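Local coordinates for hypothetical protein yycE (Bacillus subtilis, PDB 1TWU) that is of unknown function but probably belongs with the glyoxalase and fosfomycin-resistance proteins, members of the vicinal oxygen chelate (VOC) superfamily, at residues A[17-22]-A[63-68]; A[23-28]-A[122-127]. One frame throughout, in Å; residues are numbered along the deposited sequence.

Interactions 1 and 2 illustrate how the paired alpha-beta modules of a VOC-type protein meet where the helix of the N-terminal half lies against a turn of the C-terminal half. Interaction 1 joins the ends of two parallel strands in the first module; interaction 2 sets the helix that follows one of them against a turn of the second module. Their centres lie about 11 Å apart, and they meet directly at Asp124: its OD2 is 2.7 Å from Thr19 OG1 and its OD1 is 2.7 Å from Gln21 NE2, both probable hydrogen bonds. Arg17 NE also approaches Trp126 CE3 to 3.4 Å. No function has been assigned, and neither contact is known to form part of an active site.

Interaction 1. Residues A[17-22]-A[63-68]; sequences RPTGQL and FTQYEG
The Arg17 and Phe63 side chains run side by side in the same direction, their guanidinium and ring planes 75° apart. Phe63 CE1 lies at the guanidinium edge, near its plane and 4.1 Å from Arg17 NE, while the Arg17 carbonyl oxygen reaches the ring obliquely. In both residues CG stands anti to the carbonyl carbon (chi1 -62° in Arg17, -73° in Phe63), which sends the two chains off in step. Trp126 offers the guanidinium a cation-pi partner, and Tyr29 meets the phenyl ring.

Along the backbone, two parallel bridges, Arg17 with Phe63 and Pro18 with Thr64, carry the register. Thr64 N donates to Arg17 O at 3.1 Å, and Thr19 N to Thr64 O at 2.7 Å, the latter a less straight bond. An ST turn follows: Thr19 OG1 accepts from Gln21 N (3.1 Å) and also bonds Asp124. Past the turn, Leu22 CD1 packs 3.7 Å from Phe63 CB.

Within this chain strand 12-18 is an outermost strand of its sheet, beside 59-66, whose other flank is strand 47-53; helix 22-32 lies over the Phe63 side through Ile25, and His76 of the second subunit packs on Pro18.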
ATOM      1  N   ARG A  17      -3.427  -1.914  -7.152  1.00 21.10           N
ATOM      2  CA  ARG A  17      -2.573  -1.270  -8.144  1.00 21.50           C
ATOM      3  C   ARG A  17      -2.863  -1.810  -9.539  1.00 21.87           C
ATOM      4  O   ARG A  17      -3.148  -2.994  -9.712  1.00 21.71           O
ATOM      5  CB  ARG A  17      -1.095  -1.515  -7.814  1.00 20.44           C
ATOM      6  CG  ARG A  17      -0.644  -0.944  -6.474  1.00 21.81           C
ATOM      7  CD  ARG A  17       0.729  -1.480  -6.072  1.00 24.29           C
ATOM      8  NE  ARG A  17       1.754  -1.196  -7.074  1.00 24.48           N
ATOM      9  CZ  ARG A  17       2.350  -0.016  -7.230  1.00 27.03           C
ATOM     10  NH1 ARG A  17       2.029   1.004  -6.439  1.00 25.52           N
ATOM     11  NH2 ARG A  17       3.264   0.144  -8.183  1.00 26.68           N
ATOM     12  N   PRO A  18      -2.793  -0.943 -10.559  1.00 22.97           N
ATOM     13  CA  PRO A  18      -3.042  -1.334 -11.949  1.00 22.57           C
ATOM     14  C   PRO A  18      -1.785  -1.905 -12.613  1.00 22.78           C
ATOM     15  O   PRO A  18      -0.667  -1.616 -12.189  1.00 22.68           O
ATOM     16  CB  PRO A  18      -3.464  -0.026 -12.585  1.00 23.02           C
ATOM     17  CG  PRO A  18      -2.554   0.954 -11.889  1.00 22.72           C
ATOM     18  CD  PRO A  18      -2.649   0.520 -10.443  1.00 22.22           C
ATOM     19  N   THR A  19      -1.964  -2.711 -13.653  1.00 23.95           N
ATOM     20  CA  THR A  19      -0.822  -3.285 -14.360  1.00 24.34           C
ATOM     21  C   THR A  19      -1.162  -3.588 -15.811  1.00 24.60           C
ATOM     22  O   THR A  19      -2.324  -3.749 -16.165  1.00 25.55           O
ATOM     23  CB  THR A  19      -0.315  -4.608 -13.688  1.00 24.70           C
ATOM     24  OG1 THR A  19       0.890  -5.037 -14.337  1.00 23.05           O
ATOM     25  CG2 THR A  19      -1.360  -5.723 -13.798  1.00 21.33           C
ATOM     26  N   GLY A  20      -0.139  -3.647 -16.650  1.00 25.26           N
ATOM     27  CA  GLY A  20      -0.353  -3.974 -18.044  1.00 25.32           C
ATOM     28  C   GLY A  20       0.227  -5.358 -18.299  1.00 27.48           C
ATOM     29  O   GLY A  20       0.201  -5.859 -19.422  1.00 28.99           O
ATOM     30  N   GLN A  21       0.760  -5.981 -17.251  1.00 27.18           N
ATOM     31  CA  GLN A  21       1.354  -7.308 -17.374  1.00 27.11           C
ATOM     32  C   GLN A  21       1.050  -8.116 -16.117  1.00 27.44           C
ATOM     33  O   GLN A  21       1.928  -8.364 -15.292  1.00 27.11           O
ATOM     34  CB  GLN A  21       2.867  -7.176 -17.589  1.00 27.27           C
ATOM     35  CG  GLN A  21       3.585  -6.346 -16.526  1.00 26.16           C
ATOM     36  CD  GLN A  21       5.074  -6.231 -16.792  1.00 28.58           C
ATOM     37  OE1 GLN A  21       5.651  -7.049 -17.508  1.00 31.59           O
ATOM     38  NE2 GLN A  21       5.706  -5.223 -16.207  1.00 26.24           N
ATOM     39  N   LEU A  22      -0.208  -8.532 -15.987  1.00 28.23           N
ATOM     40  CA  LEU A  22      -0.667  -9.294 -14.826  1.00 28.84           C
ATOM     41  C   LEU A  22       0.021 -10.652 -14.663  1.00 29.28           C
ATOM     42  O   LEU A  22       0.123 -11.173 -13.555  1.00 29.13           O
ATOM     43  CB  LEU A  22      -2.193  -9.479 -14.892  1.00 27.58           C
ATOM     44  CG  LEU A  22      -2.942  -9.975 -13.645  1.00 26.32           C
ATOM     45  CD1 LEU A  22      -2.751  -9.018 -12.484  1.00 24.68           C
ATOM     46  CD2 LEU A  22      -4.415 -10.097 -13.974  1.00 24.96           C
ATOM     47  N   PHE A  63      -4.113  -6.719  -7.892  1.00 22.37           N
ATOM     48  CA  PHE A  63      -3.541  -6.190  -9.126  1.00 23.80           C
ATOM     49  C   PHE A  63      -4.583  -6.382 -10.215  1.00 25.09           C
ATOM     50  O   PHE A  63      -5.163  -7.466 -10.355  1.00 25.07           O
ATOM     51  CB  PHE A  63      -2.243  -6.921  -9.483  1.00 23.59           C
ATOM     52  CG  PHE A  63      -1.085  -6.558  -8.591  1.00 24.41           C
ATOM     53  CD1 PHE A  63      -0.305  -5.435  -8.863  1.00 24.01           C
ATOM     54  CD2 PHE A  63      -0.795  -7.322  -7.461  1.00 23.33           C
ATOM     55  CE1 PHE A  63       0.748  -5.075  -8.024  1.00 24.22           C
ATOM     56  CE2 PHE A  63       0.257  -6.972  -6.610  1.00 23.60           C
ATOM     57  CZ  PHE A  63       1.031  -5.847  -6.891  1.00 24.31           C
ATOM     58  N   THR A  64      -4.832  -5.316 -10.967  1.00 26.15           N
ATOM     59  CA  THR A  64      -5.817  -5.350 -12.034  1.00 28.04           C
ATOM     60  C   THR A  64      -5.254  -4.888 -13.378  1.00 29.22           C
ATOM     61  O   THR A  64      -4.357  -4.046 -13.441  1.00 28.38           O
ATOM     62  CB  THR A  64      -7.041  -4.476 -11.673  1.00 28.11           C
ATOM     63  OG1 THR A  64      -6.614  -3.134 -11.387  1.00 28.08           O
ATOM     64  CG2 THR A  64      -7.751  -5.046 -10.453  1.00 27.92           C
ATOM     65  N   GLN A  65      -5.797  -5.462 -14.448  1.00 31.09           N
ATOM     66  CA  GLN A  65      -5.399  -5.134 -15.810  1.00 32.68           C
ATOM     67  C   GLN A  65      -6.656  -4.956 -16.652  1.00 33.62           C
ATOM     68  O   GLN A  65      -7.551  -5.799 -16.622  1.00 33.31           O
ATOM     69  CB  GLN A  65      -4.536  -6.261 -16.378  1.00 32.40           C
ATOM     70  CG  GLN A  65      -4.079  -6.049 -17.806  1.00 32.45           C
ATOM     71  CD  GLN A  65      -3.091  -7.105 -18.251  1.00 33.55           C
ATOM     72  OE1 GLN A  65      -2.874  -7.306 -19.444  1.00 38.12           O
ATOM     73  NE2 GLN A  65      -2.478  -7.779 -17.295  1.00 33.71           N
ATOM     74  N   TYR A  66      -6.728  -3.857 -17.396  1.00 35.70           N
ATOM     75  CA  TYR A  66      -7.891  -3.599 -18.236  1.00 37.81           C
ATOM     76  C   TYR A  66      -7.740  -4.205 -19.631  1.00 39.17           C
ATOM     77  O   TYR A  66      -6.671  -4.135 -20.234  1.00 39.16           O
ATOM     78  CB  TYR A  66      -8.137  -2.099 -18.345  1.00 39.07           C
ATOM     79  CG  TYR A  66      -9.436  -1.765 -19.036  1.00 42.37           C
ATOM     80  CD1 TYR A  66     -10.655  -2.223 -18.535  1.00 42.79           C
ATOM     81  CD2 TYR A  66      -9.446  -1.014 -20.209  1.00 43.62           C
ATOM     82  CE1 TYR A  66     -11.853  -1.944 -19.189  1.00 44.60           C
ATOM     83  CE2 TYR A  66     -10.636  -0.729 -20.873  1.00 44.92           C
ATOM     84  CZ  TYR A  66     -11.836  -1.196 -20.362  1.00 45.23           C
ATOM     85  OH  TYR A  66     -13.009  -0.928 -21.040  1.00 47.25           O
ATOM     86  N   GLU A  67      -8.819  -4.806 -20.129  1.00 40.97           N
ATOM     87  CA  GLU A  67      -8.822  -5.445 -21.442  1.00 43.23           C
ATOM     88  C   GLU A  67      -8.364  -4.499 -22.541  1.00 45.15           C
ATOM     89  O   GLU A  67      -7.631  -4.896 -23.449  1.00 46.52           O
ATOM     90  CB  GLU A  67     -10.218  -5.962 -21.786  1.00 43.96           C
ATOM     91  CG  GLU A  67     -11.306  -4.896 -21.727  1.00 47.94           C
ATOM     92  CD  GLU A  67     -12.561  -5.273 -22.517  1.00 51.55           C
ATOM     93  OE1 GLU A  67     -12.867  -6.484 -22.621  1.00 52.78           O
ATOM     94  OE2 GLU A  67     -13.248  -4.355 -23.023  1.00 52.18           O
ATOM     95  N   GLY A  68      -8.807  -3.249 -22.461  1.00 45.49           N
ATOM     96  CA  GLY A  68      -8.424  -2.271 -23.461  1.00 46.52           C
ATOM     97  C   GLY A  68      -7.118  -1.575 -23.116  1.00 46.88           C
ATOM     98  O   GLY A  68      -7.010  -0.353 -23.214  1.00 48.23           O
TER

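Interaction 2. Residues A[23-28]-A[122-127]; sequences DEIIRF and DPDGWR
Pro123 is the knuckle of this contact, its ring resting against one side of helix 22-32. Its CD lies 3.5 Å from Phe28 CB, its CG is 3.4 Å from the carbonyl oxygen of Glu24, and its CB meets both Glu24 CB and Ile25 CD1. Next to it, Asp122 places its CB over one face of the Phe28 ring, 3.8 Å from the centroid and 19° off the ring normal, a CH-pi contact offset toward the rim. With CG anti to the backbone N (chi1 178°), the ring of Phe28 is carried toward Asp122. Ring and carboxylate planes are almost perpendicular, at 87°. The third point of contact is Ile25, whose CD1 comes within 3.3 Å of Asp124 OD2, the two side chains crossing at about a right angle.

Outside this first shell, hydrogen bonds hold the aspartates in place. Asp122 OD1 is gripped by two backbone N-H groups, Asp124 N at 2.8 Å and Trp126 N at 2.9 Å, which arrive from opposite faces of the carboxylate plane and well out of it. Its second oxygen, OD2, bonds Tyr29 OH, so that the helix also helps fix the carboxylate. Asp124 is held from the residues leading into the helix, Thr19 and Gln21, while Tyr103 meets the Phe28 ring edge-to-face.

The turn itself is closed by Gly125 N bonding Asp122 O at 3.0 Å. Asp122 to Gly125 form a type I beta turn that begins with an Asx turn at Asp122, linking antiparallel strands 117-121 and 127-131 of the second module. Docking this turn on the first module's helix ties together the two alpha-beta units of the duplicated VOC fold.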
ATOM      1  N   ASP A  23       0.495 -11.232 -15.757  1.00 29.98           N
ATOM      2  CA  ASP A  23       1.173 -12.510 -15.645  1.00 31.05           C
ATOM      3  C   ASP A  23       2.543 -12.327 -15.012  1.00 30.54           C
ATOM      4  O   ASP A  23       2.975 -13.154 -14.211  1.00 30.60           O
ATOM      5  CB  ASP A  23       1.301 -13.171 -17.011  1.00 35.04           C
ATOM      6  CG  ASP A  23      -0.034 -13.672 -17.542  1.00 40.05           C
ATOM      7  OD1 ASP A  23      -0.772 -14.347 -16.781  1.00 41.64           O
ATOM      8  OD2 ASP A  23      -0.343 -13.395 -18.723  1.00 44.29           O
ATOM      9  N   GLU A  24       3.226 -11.243 -15.371  1.00 30.01           N
ATOM     10  CA  GLU A  24       4.540 -10.952 -14.808  1.00 30.90           C
ATOM     11  C   GLU A  24       4.402 -10.670 -13.316  1.00 29.51           C
ATOM     12  O   GLU A  24       5.233 -11.091 -12.508  1.00 28.79           O
ATOM     13  CB  GLU A  24       5.156  -9.738 -15.495  1.00 32.25           C
ATOM     14  CG  GLU A  24       5.654 -10.040 -16.876  1.00 36.52           C
ATOM     15  CD  GLU A  24       6.561 -11.259 -16.897  1.00 40.16           C
ATOM     16  OE1 GLU A  24       7.425 -11.383 -16.001  1.00 39.79           O
ATOM     17  OE2 GLU A  24       6.413 -12.091 -17.815  1.00 42.94           O
ATOM     18  N   ILE A  25       3.344  -9.944 -12.974  1.00 27.36           N
ATOM     19  CA  ILE A  25       3.044  -9.598 -11.594  1.00 26.19           C
ATOM     20  C   ILE A  25       2.810 -10.880 -10.782  1.00 25.55           C
ATOM     21  O   ILE A  25       3.302 -11.013  -9.656  1.00 25.80           O
ATOM     22  CB  ILE A  25       1.790  -8.675 -11.532  1.00 25.20           C
ATOM     23  CG1 ILE A  25       2.146  -7.287 -12.068  1.00 24.97           C
ATOM     24  CG2 ILE A  25       1.246  -8.603 -10.123  1.00 25.01           C
ATOM     25  CD1 ILE A  25       3.191  -6.541 -11.251  1.00 22.90           C
ATOM     26  N   ILE A  26       2.072 -11.823 -11.362  1.00 24.64           N
ATOM     27  CA  ILE A  26       1.788 -13.086 -10.690  1.00 26.09           C
ATOM     28  C   ILE A  26       3.065 -13.896 -10.439  1.00 26.97           C
ATOM     29  O   ILE A  26       3.234 -14.490  -9.368  1.00 26.07           O
ATOM     30  CB  ILE A  26       0.783 -13.926 -11.507  1.00 26.09           C
ATOM     31  CG1 ILE A  26      -0.572 -13.221 -11.513  1.00 25.69           C
ATOM     32  CG2 ILE A  26       0.650 -15.318 -10.917  1.00 27.45           C
ATOM     33  CD1 ILE A  26      -1.597 -13.860 -12.417  1.00 24.99           C
ATOM     34  N   ARG A  27       3.961 -13.917 -11.422  1.00 26.16           N
ATOM     35  CA  ARG A  27       5.219 -14.639 -11.270  1.00 26.33           C
ATOM     36  C   ARG A  27       6.047 -14.069 -10.118  1.00 25.85           C
ATOM     37  O   ARG A  27       6.619 -14.815  -9.326  1.00 25.97           O
ATOM     38  CB  ARG A  27       6.040 -14.582 -12.559  1.00 24.67           C
ATOM     39  CG  ARG A  27       7.420 -15.216 -12.411  1.00 24.38           C
ATOM     40  CD  ARG A  27       8.125 -15.317 -13.745  1.00 25.46           C
ATOM     41  NE  ARG A  27       9.383 -16.063 -13.682  1.00 24.40           N
ATOM     42  CZ  ARG A  27      10.566 -15.534 -13.387  1.00 23.60           C
ATOM     43  NH1 ARG A  27      10.679 -14.243 -13.117  1.00 22.93           N
ATOM     44  NH2 ARG A  27      11.647 -16.301 -13.388  1.00 24.63           N
ATOM     45  N   PHE A  28       6.106 -12.744 -10.026  1.00 25.22           N
ATOM     46  CA  PHE A  28       6.873 -12.090  -8.971  1.00 24.11           C
ATOM     47  C   PHE A  28       6.276 -12.332  -7.588  1.00 25.34           C
ATOM     48  O   PHE A  28       6.973 -12.771  -6.665  1.00 23.98           O
ATOM     49  CB  PHE A  28       6.935 -10.577  -9.216  1.00 24.06           C
ATOM     50  CG  PHE A  28       7.674  -9.810  -8.140  1.00 23.14           C
ATOM     51  CD1 PHE A  28       9.066  -9.721  -8.152  1.00 22.33           C
ATOM     52  CD2 PHE A  28       6.978  -9.190  -7.103  1.00 21.35           C
ATOM     53  CE1 PHE A  28       9.754  -9.025  -7.147  1.00 20.85           C
ATOM     54  CE2 PHE A  28       7.653  -8.497  -6.098  1.00 21.00           C
ATOM     55  CZ  PHE A  28       9.045  -8.413  -6.120  1.00 20.04           C
ATOM     56  N   ASP A 122       9.705  -4.701  -8.477  1.00 27.46           N
ATOM     57  CA  ASP A 122       8.767  -5.700  -8.963  1.00 26.47           C
ATOM     58  C   ASP A 122       8.652  -5.446 -10.469  1.00 25.18           C
ATOM     59  O   ASP A 122       9.240  -4.489 -10.974  1.00 24.01           O
ATOM     60  CB  ASP A 122       7.427  -5.601  -8.195  1.00 25.61           C
ATOM     61  CG  ASP A 122       6.464  -4.559  -8.753  1.00 28.20           C
ATOM     62  OD1 ASP A 122       6.868  -3.655  -9.518  1.00 29.62           O
ATOM     63  OD2 ASP A 122       5.269  -4.644  -8.393  1.00 26.87           O
ATOM     64  N   PRO A 123       7.926  -6.299 -11.209  1.00 24.65           N
ATOM     65  CA  PRO A 123       7.794  -6.106 -12.658  1.00 24.33           C
ATOM     66  C   PRO A 123       7.446  -4.689 -13.144  1.00 24.89           C
ATOM     67  O   PRO A 123       7.838  -4.297 -14.249  1.00 24.47           O
ATOM     68  CB  PRO A 123       6.726  -7.129 -13.041  1.00 23.95           C
ATOM     69  CG  PRO A 123       6.948  -8.219 -12.054  1.00 24.25           C
ATOM     70  CD  PRO A 123       7.140  -7.463 -10.768  1.00 24.05           C
ATOM     71  N   ASP A 124       6.725  -3.921 -12.328  1.00 23.41           N
ATOM     72  CA  ASP A 124       6.337  -2.576 -12.730  1.00 23.56           C
ATOM     73  C   ASP A 124       7.063  -1.444 -12.027  1.00 23.91           C
ATOM     74  O   ASP A 124       6.591  -0.307 -12.027  1.00 23.74           O
ATOM     75  CB  ASP A 124       4.825  -2.386 -12.586  1.00 24.69           C
ATOM     76  CG  ASP A 124       4.037  -3.230 -13.577  1.00 26.76           C
ATOM     77  OD1 ASP A 124       4.439  -3.282 -14.762  1.00 25.81           O
ATOM     78  OD2 ASP A 124       3.015  -3.831 -13.176  1.00 26.65           O
ATOM     79  N   GLY A 125       8.205  -1.756 -11.420  1.00 23.94           N
ATOM     80  CA  GLY A 125       9.002  -0.729 -10.775  1.00 23.31           C
ATOM     81  C   GLY A 125       8.657  -0.327  -9.361  1.00 24.45           C
ATOM     82  O   GLY A 125       9.188   0.667  -8.862  1.00 24.23           O
ATOM     83  N   TRP A 126       7.757  -1.059  -8.716  1.00 24.08           N
ATOM     84  CA  TRP A 126       7.417  -0.740  -7.338  1.00 23.40           C
ATOM     85  C   TRP A 126       8.627  -1.224  -6.541  1.00 23.55           C
ATOM     86  O   TRP A 126       9.159  -2.296  -6.824  1.00 23.29           O
ATOM     87  CB  TRP A 126       6.145  -1.480  -6.906  1.00 21.75           C
ATOM     88  CG  TRP A 126       5.510  -0.905  -5.660  1.00 21.53           C
ATOM     89  CD1 TRP A 126       5.739   0.335  -5.111  1.00 21.13           C
ATOM     90  CD2 TRP A 126       4.512  -1.526  -4.837  1.00 20.94           C
ATOM     91  NE1 TRP A 126       4.946   0.517  -4.004  1.00 20.35           N
ATOM     92  CE2 TRP A 126       4.184  -0.607  -3.813  1.00 20.71           C
ATOM     93  CE3 TRP A 126       3.859  -2.766  -4.869  1.00 18.85           C
ATOM     94  CZ2 TRP A 126       3.229  -0.892  -2.830  1.00 19.83           C
ATOM     95  CZ3 TRP A 126       2.909  -3.048  -3.894  1.00 17.48           C
ATOM     96  CH2 TRP A 126       2.606  -2.114  -2.889  1.00 17.72           C
ATOM     97  N   ARG A 127       9.077  -0.423  -5.577  1.00 23.58           N
ATOM     98  CA  ARG A 127      10.241  -0.772  -4.762  1.00 24.72           C
ATOM     99  C   ARG A 127       9.870  -1.677  -3.581  1.00 24.99           C
ATOM    100  O   ARG A 127       9.225  -1.245  -2.624  1.00 23.51           O
ATOM    101  CB  ARG A 127      10.924   0.503  -4.237  1.00 26.62           C
ATOM    102  CG  ARG A 127      11.519   1.432  -5.305  1.00 29.25           C
ATOM    103  CD  ARG A 127      12.708   0.800  -5.997  1.00 30.92           C
ATOM    104  NE  ARG A 127      13.231   1.604  -7.104  1.00 34.17           N
ATOM    105  CZ  ARG A 127      14.206   2.507  -7.003  1.00 35.14           C
ATOM    106  NH1 ARG A 127      14.789   2.752  -5.838  1.00 35.61           N
ATOM    107  NH2 ARG A 127      14.624   3.144  -8.084  1.00 36.05           N
TER